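Local coordinates for SusD homolog (Bacteroides thetaiotaomicron, PDB 3EHM), which probably binds mucin O-glycans at the cell surface as a SusD-like outer-membrane lipoprotein involved in the use of these glycans by a gut symbiont, at residues 118-123 with 175-180; 189-194 with 251-256; 245-250 with 338-343; 258-263 with 329-334. All coordinates share one frame; numbering follows the deposited sequence.

The four contacts lie in one largely helical SusD-like chain. Contact 1 comes first along the sequence and pairs helices 116-140 and 160-178 near the outside of the fold. Contacts 2 and 3 alternate along the chain; their centres are about 11 Å apart. They touch directly: Ser-250 OG meets Leu-256 N, and Tyr-193 packs on Ala-246 of strand 246-248. In sequence, both segments of contact 4 fall between the two strands of contact 3. The centres of these two contacts are about 15 Å apart, and Leu-339 reaches Ser-259. Contacts 1 and 4 are about 36 Å apart, centre to centre. Contact 2 thus joins two loops, contact 3 pairs two strands, and contact 4 sets a loop on the turn before helix 261-266.

Contact 1: residues 118-123 with 175-180; sequences EQAILE and VELLNT
Leu-177 holds CG anti to the backbone N (chi1 -176°), and this sends both of its methyls toward residues 118-123. In Leu-178, CG sits beside the backbone N (chi1 -63°). That turn brings CD2 round to the same helix, although the side chain does not start out facing it. The two leucines divide the work. CD1 of Leu-177 lies 3.8 Å from Gln-119 CB and also touches the amide oxygen OE1, as the two side chains cross at about a right angle. CD2 of Leu-177 rests on the backbone of Ala-120, 3.8 Å from CA. It also meets the Glu-123 chain, 4.0 Å from CG. Leu-178 CD2 also touches Ala-120, 3.9 Å from CB, and Leu-178 CG faces Glu-123 CB at 4.1 Å. This is helix-to-helix packing between 116-140 and 160-178, in a fold of the TPR clan. The small Ala-120 lets the chains come close: its CA is 6.1 Å from that of Leu-178. No hydrogen bond crosses the contact. Glu-123 offers its methylenes here, while OE1 bonds to Ser-174 OG and Asn-126 ND2. Gln-119 NE2 makes a weak bond to Ser-113 O. Helix 197-215 meets Leu-178 through Val-201. Near the end of helix 160-178, Thr-180 gives both its backbone N and OG1 to Leu-177 O; the OG1 bond is 2.6 Å long.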
loop_
_atom_site.group_PDB
_atom_site.type_symbol
_atom_site.label_atom_id
_atom_site.label_comp_id
_atom_site.label_asym_id
_atom_site.label_seq_id
_atom_site.Cartn_x
_atom_site.Cartn_y
_atom_site.Cartn_z
ATOM N N GLU A 118 -11.958 17.137 23.248
ATOM C CA GLU A 118 -12.821 16.166 22.584
ATOM C C GLU A 118 -12.811 16.409 21.079
ATOM O O GLU A 118 -12.886 15.467 20.291
ATOM C CB GLU A 118 -14.254 16.246 23.104
ATOM C CG GLU A 118 -14.435 15.699 24.503
ATOM C CD GLU A 118 -15.818 15.112 24.707
ATOM O OE1 GLU A 118 -16.813 15.776 24.341
ATOM O OE2 GLU A 118 -15.911 13.988 25.235
ATOM N N GLN A 119 -12.727 17.677 20.685
ATOM C CA GLN A 119 -12.673 18.027 19.268
ATOM C C GLN A 119 -11.398 17.434 18.677
ATOM O O GLN A 119 -11.390 16.945 17.549
ATOM C CB GLN A 119 -12.635 19.544 19.084
ATOM C CG GLN A 119 -13.912 20.268 19.454
ATOM C CD GLN A 119 -13.755 21.775 19.365
ATOM O OE1 GLN A 119 -12.774 22.280 18.811
ATOM N NE2 GLN A 119 -14.730 22.505 19.901
ATOM N N ALA A 120 -10.322 17.494 19.457
ATOM C CA ALA A 120 -9.021 16.973 19.050
ATOM C C ALA A 120 -9.086 15.460 18.877
ATOM O O ALA A 120 -8.503 14.903 17.943
ATOM C CB ALA A 120 -7.966 17.334 20.092
ATOM N N ILE A 121 -9.788 14.796 19.791
ATOM C CA ILE A 121 -9.939 13.351 19.721
ATOM C C ILE A 121 -10.632 12.981 18.418
ATOM O O ILE A 121 -10.190 12.081 17.708
ATOM C CB ILE A 121 -10.768 12.819 20.906
ATOM C CG1 ILE A 121 -9.910 12.827 22.175
ATOM C CG2 ILE A 121 -11.287 11.421 20.600
ATOM C CD1 ILE A 121 -10.632 12.330 23.409
ATOM N N LEU A 122 -11.716 13.687 18.105
ATOM C CA LEU A 122 -12.461 13.423 16.881
ATOM C C LEU A 122 -11.598 13.639 15.643
ATOM O O LEU A 122 -11.634 12.833 14.714
ATOM C CB LEU A 122 -13.712 14.312 16.805
ATOM C CG LEU A 122 -14.519 14.244 15.499
ATOM C CD1 LEU A 122 -14.954 12.817 15.227
ATOM C CD2 LEU A 122 -15.732 15.150 15.593
ATOM N N GLU A 123 -10.815 14.717 15.623
ATOM C CA GLU A 123 -9.966 14.983 14.465
ATOM C C GLU A 123 -8.869 13.931 14.313
ATOM O O GLU A 123 -8.486 13.588 13.198
ATOM C CB GLU A 123 -9.353 16.386 14.542
ATOM C CG GLU A 123 -10.367 17.526 14.382
ATOM C CD GLU A 123 -11.345 17.306 13.231
ATOM O OE1 GLU A 123 -10.927 16.837 12.149
ATOM O OE2 GLU A 123 -12.543 17.615 13.409
ATOM N N VAL A 175 -5.856 19.380 10.603
ATOM C CA VAL A 175 -4.589 20.056 10.863
ATOM C C VAL A 175 -4.805 21.425 11.515
ATOM O O VAL A 175 -4.150 21.767 12.498
ATOM C CB VAL A 175 -3.792 20.227 9.553
ATOM C CG1 VAL A 175 -2.570 21.108 9.786
ATOM C CG2 VAL A 175 -3.366 18.854 9.032
ATOM N N GLU A 176 -5.728 22.203 10.966
ATOM C CA GLU A 176 -6.014 23.519 11.514
ATOM C C GLU A 176 -6.360 23.452 12.999
ATOM O O GLU A 176 -5.896 24.267 13.797
ATOM C CB GLU A 176 -7.175 24.173 10.759
ATOM C CG GLU A 176 -7.997 25.101 11.645
ATOM C CD GLU A 176 -8.557 26.297 10.906
ATOM O OE1 GLU A 176 -8.065 26.598 9.794
ATOM O OE2 GLU A 176 -9.479 26.950 11.448
ATOM N N LEU A 177 -7.179 22.478 13.372
ATOM C CA LEU A 177 -7.583 22.345 14.761
ATOM C C LEU A 177 -6.477 21.795 15.644
ATOM O O LEU A 177 -6.195 22.348 16.704
ATOM C CB LEU A 177 -8.825 21.458 14.868
ATOM C CG LEU A 177 -9.414 21.318 16.276
ATOM C CD1 LEU A 177 -10.928 21.221 16.191
ATOM C CD2 LEU A 177 -8.831 20.104 16.968
ATOM N N LEU A 178 -5.844 20.712 15.203
ATOM C CA LEU A 178 -4.785 20.080 15.978
ATOM C C LEU A 178 -3.560 20.969 16.156
ATOM O O LEU A 178 -2.795 20.803 17.109
ATOM C CB LEU A 178 -4.395 18.745 15.331
ATOM C CG LEU A 178 -5.540 17.721 15.316
ATOM C CD1 LEU A 178 -5.118 16.465 14.585
ATOM C CD2 LEU A 178 -5.944 17.393 16.748
ATOM N N ASN A 179 -3.373 21.920 15.247
ATOM C CA ASN A 179 -2.237 22.830 15.342
ATOM C C ASN A 179 -2.386 23.797 16.518
ATOM O O ASN A 179 -1.444 24.504 16.869
ATOM C CB ASN A 179 -2.075 23.611 14.034
ATOM C CG ASN A 179 -1.075 22.963 13.091
ATOM O OD1 ASN A 179 -1.034 23.274 11.902
ATOM N ND2 ASN A 179 -0.253 22.069 13.623
ATOM N N THR A 180 -3.564 23.819 17.132
ATOM C CA THR A 180 -3.798 24.702 18.272
ATOM C C THR A 180 -3.719 23.930 19.584
ATOM O O THR A 180 -3.830 24.511 20.666
ATOM C CB THR A 180 -5.180 25.384 18.193
ATOM O OG1 THR A 180 -6.213 24.399 18.316
ATOM C CG2 THR A 180 -5.335 26.116 16.866
#

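Contact 2: residues 189-194 with 251-256; sequences YDLIYN and SDKMPL
The backbone carbonyl of Asp-190 is the flat group met by Lys-253, whose NZ stands above the carbonyl plane, 39° out of it. Lys-253 NZ lies 2.9 Å from Asp-190 O, a hydrogen bond. The Asp-190 carboxylate is gripped from within its own loop. Its OD1 takes the backbone N of Tyr-193 from above the plane and that of Ile-192 on the anti side, both from the same face. Tyr-193 N and Ile-192 N each lie 2.8 Å from Asp-190 OD1, and together they make an Asx turn and motif. OD2 is held by Trp-200 NE1 and Gly-195 N. One face of the Tyr-193 ring carries Ile-192 CG2, 3.7 Å above its centre, and the ring packs edge-to-face with Trp-200. Lys-253 is extended beyond CG (chi2 177°), which carries NZ to the carbonyl; NZ also bonds to Ala-187 O. Along this chain Leu-191 runs in the opposite direction, its CD2 3.7 Å from Lys-253 CB. The same methyl lies 3.8 Å from CB of Met-254, a selenomethionine whose selenium end turns elsewhere. The contact is thus partly apolar, with an ammonium that ties together two loop carbonyls. The loop 189-194 precedes helix 197-215, against which Tyr-193 packs through Leu-203. Leu-191 and Leu-256 both rest on Ile-248 of strand 246-248, and Met-254 touches Met-30 of helix 23-36.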
loop_
_atom_site.group_PDB
_atom_site.type_symbol
_atom_site.label_atom_id
_atom_site.label_comp_id
_atom_site.label_asym_id
_atom_site.label_seq_id
_atom_site.Cartn_x
_atom_site.Cartn_y
_atom_site.Cartn_z
ATOM N N TYR A 189 -4.201 5.419 24.862
ATOM C CA TYR A 189 -4.814 4.627 23.801
ATOM C C TYR A 189 -4.225 4.881 22.417
ATOM O O TYR A 189 -4.704 4.326 21.427
ATOM C CB TYR A 189 -6.316 4.901 23.763
ATOM C CG TYR A 189 -6.986 4.746 25.107
ATOM C CD1 TYR A 189 -7.354 5.864 25.856
ATOM C CD2 TYR A 189 -7.249 3.485 25.634
ATOM C CE1 TYR A 189 -7.970 5.726 27.094
ATOM C CE2 TYR A 189 -7.865 3.337 26.875
ATOM C CZ TYR A 189 -8.222 4.461 27.596
ATOM O OH TYR A 189 -8.842 4.323 28.818
ATOM N N ASP A 190 -3.194 5.721 22.354
ATOM C CA ASP A 190 -2.545 6.066 21.090
ATOM C C ASP A 190 -1.411 5.096 20.792
ATOM O O ASP A 190 -0.295 5.261 21.288
ATOM C CB ASP A 190 -1.989 7.488 21.160
ATOM C CG ASP A 190 -1.383 7.947 19.843
ATOM O OD1 ASP A 190 -1.216 7.108 18.932
ATOM O OD2 ASP A 190 -1.065 9.149 19.728
ATOM N N LEU A 191 -1.692 4.097 19.965
ATOM C CA LEU A 191 -0.691 3.093 19.624
ATOM C C LEU A 191 0.316 3.585 18.591
ATOM O O LEU A 191 1.299 2.902 18.311
ATOM C CB LEU A 191 -1.381 1.831 19.092
ATOM C CG LEU A 191 -2.543 1.284 19.927
ATOM C CD1 LEU A 191 -3.130 0.044 19.255
ATOM C CD2 LEU A 191 -2.042 0.943 21.328
ATOM N N ILE A 192 0.082 4.765 18.024
ATOM C CA ILE A 192 0.983 5.290 17.004
ATOM C C ILE A 192 1.985 6.328 17.507
ATOM O O ILE A 192 3.193 6.175 17.311
ATOM C CB ILE A 192 0.202 5.948 15.842
ATOM C CG1 ILE A 192 -0.947 5.042 15.385
ATOM C CG2 ILE A 192 1.160 6.248 14.681
ATOM C CD1 ILE A 192 -0.507 3.699 14.851
ATOM N N TYR A 193 1.486 7.375 18.158
ATOM C CA TYR A 193 2.351 8.456 18.626
ATOM C C TYR A 193 2.357 8.780 20.120
ATOM O O TYR A 193 2.836 9.838 20.514
ATOM C CB TYR A 193 2.015 9.731 17.853
ATOM C CG TYR A 193 2.327 9.667 16.371
ATOM C CD1 TYR A 193 1.357 9.996 15.421
ATOM C CD2 TYR A 193 3.604 9.339 15.920
ATOM C CE1 TYR A 193 1.654 10.007 14.057
ATOM C CE2 TYR A 193 3.915 9.347 14.555
ATOM C CZ TYR A 193 2.936 9.685 13.634
ATOM O OH TYR A 193 3.241 9.727 12.293
ATOM N N ASN A 194 1.825 7.892 20.951
ATOM C CA ASN A 194 1.815 8.130 22.394
ATOM C C ASN A 194 1.227 9.492 22.780
ATOM O O ASN A 194 1.731 10.158 23.682
ATOM C CB ASN A 194 3.241 8.022 22.944
ATOM C CG ASN A 194 3.278 7.869 24.460
ATOM O OD1 ASN A 194 4.232 8.293 25.114
ATOM N ND2 ASN A 194 2.252 7.246 25.018
ATOM N N SER A 251 2.654 -3.536 22.064
ATOM C CA SER A 251 3.075 -2.678 23.168
ATOM C C SER A 251 2.277 -3.071 24.405
ATOM O O SER A 251 1.417 -3.951 24.338
ATOM C CB SER A 251 2.797 -1.210 22.843
ATOM O OG SER A 251 1.403 -0.958 22.806
ATOM N N ASP A 252 2.550 -2.412 25.528
ATOM C CA ASP A 252 1.842 -2.704 26.773
ATOM C C ASP A 252 0.403 -2.202 26.690
ATOM O O ASP A 252 -0.497 -2.752 27.333
ATOM C CB ASP A 252 2.565 -2.052 27.969
ATOM C CG ASP A 252 2.330 -0.545 28.061
ATOM O OD1 ASP A 252 2.431 0.140 27.022
ATOM O OD2 ASP A 252 2.057 -0.043 29.180
ATOM N N LYS A 253 0.190 -1.158 25.891
ATOM C CA LYS A 253 -1.139 -0.577 25.710
ATOM C C LYS A 253 -2.058 -1.559 25.001
ATOM O O LYS A 253 -3.270 -1.587 25.242
ATOM C CB LYS A 253 -1.057 0.693 24.865
ATOM C CG LYS A 253 -0.184 1.788 25.437
ATOM C CD LYS A 253 -0.125 2.955 24.466
ATOM C CE LYS A 253 0.832 4.028 24.947
ATOM N NZ LYS A 253 0.921 5.132 23.966
HETATM N N MSE A 254 -1.476 -2.351 24.110
HETATM C CA MSE A 254 -2.242 -3.330 23.352
HETATM C C MSE A 254 -1.317 -4.363 22.731
HETATM O O MSE A 254 -0.691 -4.108 21.704
HETATM C CB MSE A 254 -3.045 -2.624 22.252
HETATM C CG MSE A 254 -3.831 -3.552 21.324
HETATM SE SE MSE A 254 -5.171 -4.641 22.217
HETATM C CE MSE A 254 -6.315 -3.222 22.855
ATOM N N PRO A 255 -1.189 -5.539 23.364
ATOM C CA PRO A 255 -0.311 -6.558 22.787
ATOM C C PRO A 255 -0.843 -6.945 21.410
ATOM O O PRO A 255 -2.056 -7.048 21.216
ATOM C CB PRO A 255 -0.411 -7.702 23.789
ATOM C CG PRO A 255 -0.611 -6.975 25.096
ATOM C CD PRO A 255 -1.635 -5.930 24.713
ATOM N N LEU A 256 0.059 -7.149 20.457
ATOM C CA LEU A 256 -0.339 -7.522 19.105
ATOM C C LEU A 256 0.545 -8.611 18.518
ATOM O O LEU A 256 1.706 -8.758 18.891
ATOM C CB LEU A 256 -0.290 -6.303 18.178
ATOM C CG LEU A 256 -1.206 -5.113 18.476
ATOM C CD1 LEU A 256 -0.853 -3.969 17.540
ATOM C CD2 LEU A 256 -2.661 -5.516 18.308
#

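Contact 3: residues 245-250 with 338-343; sequences EAKIKS and PLYWFR
Segments 245-250 and 338-343 run antiparallel. Ile-248 and Leu-339 form a hydrogen-bonded pair, with Ile-248 N to Leu-339 O at 3.0 Å and a return bond from Leu-339 N. Lys-247 and Tyr-340 are a non-hydrogen-bonded pair. Ala-246 pairs with Phe-342, but the register has slipped by one. Ala-246 O therefore accepts two donors: Trp-341 N at 2.9 Å, and Phe-342 N at 3.3 Å on a lone pair. Glu-245 and Arg-343 lie side by side. Arg-343 grips OE1 of Glu-245 side-on, with NE at 3.0 Å and NH2 at 3.1 Å. OE1 lies in the guanidinium plane, while the carboxylate plane is turned 48° from it. The other oxygen, OE2, takes Lys-247 NZ at 2.7 Å through its anti lone pair. The carboxylate is thus shared by two cations, which probably keeps it ionised. Tyr-340 CE1 lies over the centre of the guanidinium. Lys-247 runs alongside that ring, its CD 3.7 Å from CE1. Lys-249 CB presses tightly on Pro-338 CB, 3.5 Å away. On the face of Ala-246, Ile-248 and Leu-339, Ile-248 CG2 touches Leu-339 CB. Ala-246 CB also meets CB of the bulge residue Trp-341, which goes on to Val-128 and Ile-131 of helix 116-140. The pattern is a classic beta bulge in a two-stranded antiparallel sheet, with Arg-343 at the N-cap position of helix 344-356.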
loop_
_atom_site.group_PDB
_atom_site.type_symbol
_atom_site.label_atom_id
_atom_site.label_comp_id
_atom_site.label_asym_id
_atom_site.label_seq_id
_atom_site.Cartn_x
_atom_site.Cartn_y
_atom_site.Cartn_z
ATOM N N GLU A 245 7.789 8.570 11.974
ATOM C CA GLU A 245 7.067 7.597 11.159
ATOM C C GLU A 245 5.850 7.057 11.897
ATOM O O GLU A 245 5.851 6.955 13.125
ATOM C CB GLU A 245 7.985 6.434 10.766
ATOM C CG GLU A 245 8.301 5.469 11.899
ATOM C CD GLU A 245 9.315 4.404 11.502
ATOM O OE1 GLU A 245 9.700 4.347 10.315
ATOM O OE2 GLU A 245 9.724 3.620 12.385
ATOM N N ALA A 246 4.815 6.710 11.141
ATOM C CA ALA A 246 3.597 6.171 11.729
ATOM C C ALA A 246 3.574 4.658 11.545
ATOM O O ALA A 246 3.466 4.161 10.423
ATOM C CB ALA A 246 2.373 6.795 11.071
ATOM N N LYS A 247 3.693 3.927 12.648
ATOM C CA LYS A 247 3.663 2.474 12.590
ATOM C C LYS A 247 2.960 1.923 13.820
ATOM O O LYS A 247 2.852 2.600 14.844
ATOM C CB LYS A 247 5.082 1.896 12.505
ATOM C CG LYS A 247 5.966 2.185 13.707
ATOM C CD LYS A 247 7.306 1.466 13.576
ATOM C CE LYS A 247 8.221 1.756 14.761
ATOM N NZ LYS A 247 8.638 3.188 14.805
ATOM N N ILE A 248 2.473 0.696 13.711
ATOM C CA ILE A 248 1.791 0.061 14.824
ATOM C C ILE A 248 2.463 -1.279 15.108
ATOM O O ILE A 248 2.806 -2.023 14.189
ATOM C CB ILE A 248 0.286 -0.137 14.512
ATOM C CG1 ILE A 248 -0.445 -0.654 15.752
ATOM C CG2 ILE A 248 0.109 -1.091 13.339
ATOM C CD1 ILE A 248 -1.956 -0.703 15.595
ATOM N N LYS A 249 2.682 -1.567 16.383
ATOM C CA LYS A 249 3.308 -2.821 16.780
ATOM C C LYS A 249 2.917 -3.125 18.214
ATOM O O LYS A 249 2.384 -2.261 18.913
ATOM C CB LYS A 249 4.832 -2.724 16.669
ATOM C CG LYS A 249 5.461 -1.692 17.596
ATOM C CD LYS A 249 6.979 -1.714 17.474
ATOM C CE LYS A 249 7.621 -0.695 18.398
ATOM N NZ LYS A 249 9.109 -0.691 18.270
ATOM N N SER A 250 3.185 -4.351 18.649
ATOM C CA SER A 250 2.841 -4.772 19.996
ATOM C C SER A 250 3.451 -3.856 21.048
ATOM O O SER A 250 4.607 -3.449 20.935
ATOM C CB SER A 250 3.303 -6.210 20.228
ATOM O OG SER A 250 2.762 -6.718 21.431
ATOM N N PRO A 338 6.316 -4.544 13.369
ATOM C CA PRO A 338 5.247 -3.577 13.131
ATOM C C PRO A 338 4.696 -3.621 11.712
ATOM O O PRO A 338 5.191 -4.354 10.857
ATOM C CB PRO A 338 5.934 -2.252 13.413
ATOM C CG PRO A 338 7.296 -2.483 12.833
ATOM C CD PRO A 338 7.641 -3.901 13.277
ATOM N N LEU A 339 3.641 -2.845 11.493
ATOM C CA LEU A 339 3.033 -2.686 10.180
ATOM C C LEU A 339 3.163 -1.180 10.008
ATOM O O LEU A 339 2.933 -0.428 10.955
ATOM C CB LEU A 339 1.566 -3.116 10.181
ATOM C CG LEU A 339 1.349 -4.633 10.214
ATOM C CD1 LEU A 339 -0.127 -4.946 10.020
ATOM C CD2 LEU A 339 2.167 -5.290 9.112
ATOM N N TYR A 340 3.543 -0.740 8.816
ATOM C CA TYR A 340 3.760 0.679 8.573
ATOM C C TYR A 340 2.654 1.400 7.813
ATOM O O TYR A 340 2.199 0.931 6.773
ATOM C CB TYR A 340 5.077 0.855 7.823
ATOM C CG TYR A 340 6.260 0.228 8.517
ATOM C CD1 TYR A 340 6.949 0.913 9.517
ATOM C CD2 TYR A 340 6.695 -1.050 8.172
ATOM C CE1 TYR A 340 8.046 0.342 10.150
ATOM C CE2 TYR A 340 7.789 -1.633 8.800
ATOM C CZ TYR A 340 8.461 -0.930 9.784
ATOM O OH TYR A 340 9.560 -1.492 10.388
ATOM N N TRP A 341 2.246 2.552 8.343
ATOM C CA TRP A 341 1.215 3.388 7.732
ATOM C C TRP A 341 1.871 4.430 6.827
ATOM O O TRP A 341 1.424 4.669 5.699
ATOM C CB TRP A 341 0.418 4.135 8.803
ATOM C CG TRP A 341 -0.521 3.309 9.629
ATOM C CD1 TRP A 341 -0.662 1.950 9.621
ATOM C CD2 TRP A 341 -1.426 3.803 10.621
ATOM N NE1 TRP A 341 -1.600 1.567 10.555
ATOM C CE2 TRP A 341 -2.082 2.687 11.182
ATOM C CE3 TRP A 341 -1.742 5.083 11.092
ATOM C CZ2 TRP A 341 -3.039 2.812 12.192
ATOM C CZ3 TRP A 341 -2.693 5.209 12.095
ATOM C CH2 TRP A 341 -3.330 4.078 12.636
ATOM N N PHE A 342 2.925 5.062 7.335
ATOM C CA PHE A 342 3.627 6.089 6.569
ATOM C C PHE A 342 5.042 6.266 7.112
ATOM O O PHE A 342 5.231 6.446 8.312
ATOM C CB PHE A 342 2.861 7.414 6.656
ATOM C CG PHE A 342 3.119 8.346 5.499
ATOM C CD1 PHE A 342 4.386 8.879 5.280
ATOM C CD2 PHE A 342 2.095 8.675 4.615
ATOM C CE1 PHE A 342 4.628 9.727 4.195
ATOM C CE2 PHE A 342 2.327 9.521 3.528
ATOM C CZ PHE A 342 3.598 10.047 3.319
ATOM N N ARG A 343 6.033 6.224 6.226
ATOM C CA ARG A 343 7.421 6.368 6.648
ATOM C C ARG A 343 8.096 7.579 6.030
ATOM O O ARG A 343 7.685 8.065 4.977
ATOM C CB ARG A 343 8.213 5.108 6.298
ATOM C CG ARG A 343 7.489 3.823 6.670
ATOM C CD ARG A 343 8.426 2.631 6.672
ATOM N NE ARG A 343 9.350 2.667 7.804
ATOM C CZ ARG A 343 10.213 1.699 8.090
ATOM N NH1 ARG A 343 10.271 0.616 7.324
ATOM N NH2 ARG A 343 11.010 1.808 9.143
#

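Contact 4: residues 258-263 with 329-334; sequences NSMLAS and SRPKVD
Val-333 stands between Asn-258 and Leu-261, one methyl to each, and crosses both side chains at a slant. Its CG2 points at the Asn-258 amide, 3.5 Å from OD1. CG1, placed between the backbone N and the carbonyl carbon (chi1 60°), goes to Leu-261 CD2 at 3.7 Å. The other methyl of Leu-261, CD1, lies against the backbone of Asp-334, 3.8 Å from C. Met-260, a selenomethionine, bends at its last torsion (chi3 68°). This brings CE to Pro-331 CB, 3.8 Å away. Met-260 and Pro-331 also share a neighbour, Phe-67 of strand 67-69. The Asn-258 amide is fixed at both ends. OD1 accepts Met-260 N at 2.8 Å, a capping bond in the type I turn that leads into helix 261-266. ND2 bonds to Ser-337 O, further along the same loop. Asn-258 CB meets Asp-334 O at 3.4 Å, and Asn-258 also has a backbone bond with Ser-335. No hydrogen bond joins 258-263 to 329-334 directly. Across these segments van der Waals packing carries the contact, while the hydrogen bonds of Asn-258 to Ser-335 and Ser-337 hold the loop a little further on.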
loop_
_atom_site.group_PDB
_atom_site.type_symbol
_atom_site.label_atom_id
_atom_site.label_comp_id
_atom_site.label_asym_id
_atom_site.label_seq_id
_atom_site.Cartn_x
_atom_site.Cartn_y
_atom_site.Cartn_z
ATOM N N ASN A 258 1.966 -9.735 14.931
ATOM C CA ASN A 258 2.063 -9.284 13.550
ATOM C C ASN A 258 1.212 -10.222 12.697
ATOM O O ASN A 258 1.368 -11.442 12.751
ATOM C CB ASN A 258 3.509 -9.287 13.068
ATOM C CG ASN A 258 3.647 -8.696 11.685
ATOM O OD1 ASN A 258 3.284 -9.325 10.692
ATOM N ND2 ASN A 258 4.146 -7.469 11.611
ATOM N N SER A 259 0.313 -9.636 11.917
ATOM C CA SER A 259 -0.613 -10.394 11.091
ATOM C C SER A 259 -0.074 -11.059 9.830
ATOM O O SER A 259 -0.827 -11.716 9.113
ATOM C CB SER A 259 -1.814 -9.509 10.750
ATOM O OG SER A 259 -1.397 -8.171 10.527
HETATM N N MSE A 260 1.213 -10.895 9.546
HETATM C CA MSE A 260 1.801 -11.552 8.382
HETATM C C MSE A 260 2.208 -12.977 8.754
HETATM O O MSE A 260 2.408 -13.826 7.887
HETATM C CB MSE A 260 3.056 -10.814 7.905
HETATM C CG MSE A 260 2.831 -9.438 7.337
HETATM SE SE MSE A 260 4.547 -8.711 6.761
HETATM C CE MSE A 260 4.859 -9.920 5.282
ATOM N N LEU A 261 2.330 -13.244 10.048
ATOM C CA LEU A 261 2.753 -14.566 10.498
ATOM C C LEU A 261 1.854 -15.726 10.078
ATOM O O LEU A 261 2.346 -16.767 9.640
ATOM C CB LEU A 261 2.934 -14.566 12.018
ATOM C CG LEU A 261 4.123 -13.722 12.487
ATOM C CD1 LEU A 261 4.219 -13.757 14.009
ATOM C CD2 LEU A 261 5.402 -14.268 11.865
ATOM N N ALA A 262 0.544 -15.559 10.209
ATOM C CA ALA A 262 -0.380 -16.627 9.831
ATOM C C ALA A 262 -0.120 -17.129 8.406
ATOM O O ALA A 262 0.059 -18.326 8.187
ATOM C CB ALA A 262 -1.820 -16.145 9.960
ATOM N N SER A 263 -0.086 -16.219 7.437
ATOM C CA SER A 263 0.135 -16.628 6.055
ATOM C C SER A 263 1.569 -17.066 5.748
ATOM O O SER A 263 1.787 -17.962 4.931
ATOM C CB SER A 263 -0.275 -15.509 5.096
ATOM O OG SER A 263 -0.221 -15.971 3.757
ATOM N N SER A 329 12.107 -18.321 -0.482
ATOM C CA SER A 329 12.440 -17.240 0.444
ATOM C C SER A 329 11.156 -16.731 1.098
ATOM O O SER A 329 10.108 -16.659 0.452
ATOM C CB SER A 329 13.137 -16.099 -0.302
ATOM O OG SER A 329 14.421 -16.501 -0.748
ATOM N N ARG A 330 11.242 -16.386 2.377
ATOM C CA ARG A 330 10.087 -15.896 3.122
ATOM C C ARG A 330 10.330 -14.497 3.654
ATOM O O ARG A 330 11.465 -14.109 3.897
ATOM C CB ARG A 330 9.807 -16.782 4.338
ATOM C CG ARG A 330 9.757 -18.260 4.066
ATOM C CD ARG A 330 9.422 -19.010 5.347
ATOM N NE ARG A 330 9.457 -20.455 5.145
ATOM C CZ ARG A 330 8.980 -21.343 6.010
ATOM N NH1 ARG A 330 8.426 -20.931 7.142
ATOM N NH2 ARG A 330 9.061 -22.639 5.741
ATOM N N PRO A 331 9.254 -13.721 3.846
ATOM C CA PRO A 331 9.437 -12.370 4.377
ATOM C C PRO A 331 9.954 -12.534 5.805
ATOM O O PRO A 331 9.496 -13.423 6.530
ATOM C CB PRO A 331 8.019 -11.799 4.361
ATOM C CG PRO A 331 7.371 -12.520 3.221
ATOM C CD PRO A 331 7.863 -13.933 3.415
ATOM N N LYS A 332 10.924 -11.718 6.202
ATOM C CA LYS A 332 11.432 -11.789 7.564
ATOM C C LYS A 332 10.449 -11.030 8.439
ATOM O O LYS A 332 10.104 -9.881 8.147
ATOM C CB LYS A 332 12.815 -11.144 7.673
ATOM C CG LYS A 332 13.947 -12.027 7.199
ATOM C CD LYS A 332 15.304 -11.421 7.548
ATOM C CE LYS A 332 16.433 -12.376 7.190
ATOM N NZ LYS A 332 17.768 -11.766 7.422
ATOM N N VAL A 333 9.982 -11.676 9.498
ATOM C CA VAL A 333 9.031 -11.044 10.396
ATOM C C VAL A 333 8.843 -11.890 11.650
ATOM O O VAL A 333 9.005 -13.110 11.618
ATOM C CB VAL A 333 7.650 -10.858 9.698
ATOM C CG1 VAL A 333 7.084 -12.215 9.269
ATOM C CG2 VAL A 333 6.675 -10.160 10.635
ATOM N N ASP A 334 8.545 -11.235 12.764
ATOM C CA ASP A 334 8.285 -11.956 14.004
ATOM C C ASP A 334 7.041 -11.352 14.651
ATOM O O ASP A 334 6.504 -10.357 14.162
ATOM C CB ASP A 334 9.495 -11.911 14.943
ATOM C CG ASP A 334 9.967 -10.512 15.225
ATOM O OD1 ASP A 334 9.169 -9.707 15.748
ATOM O OD2 ASP A 334 11.149 -10.219 14.931
#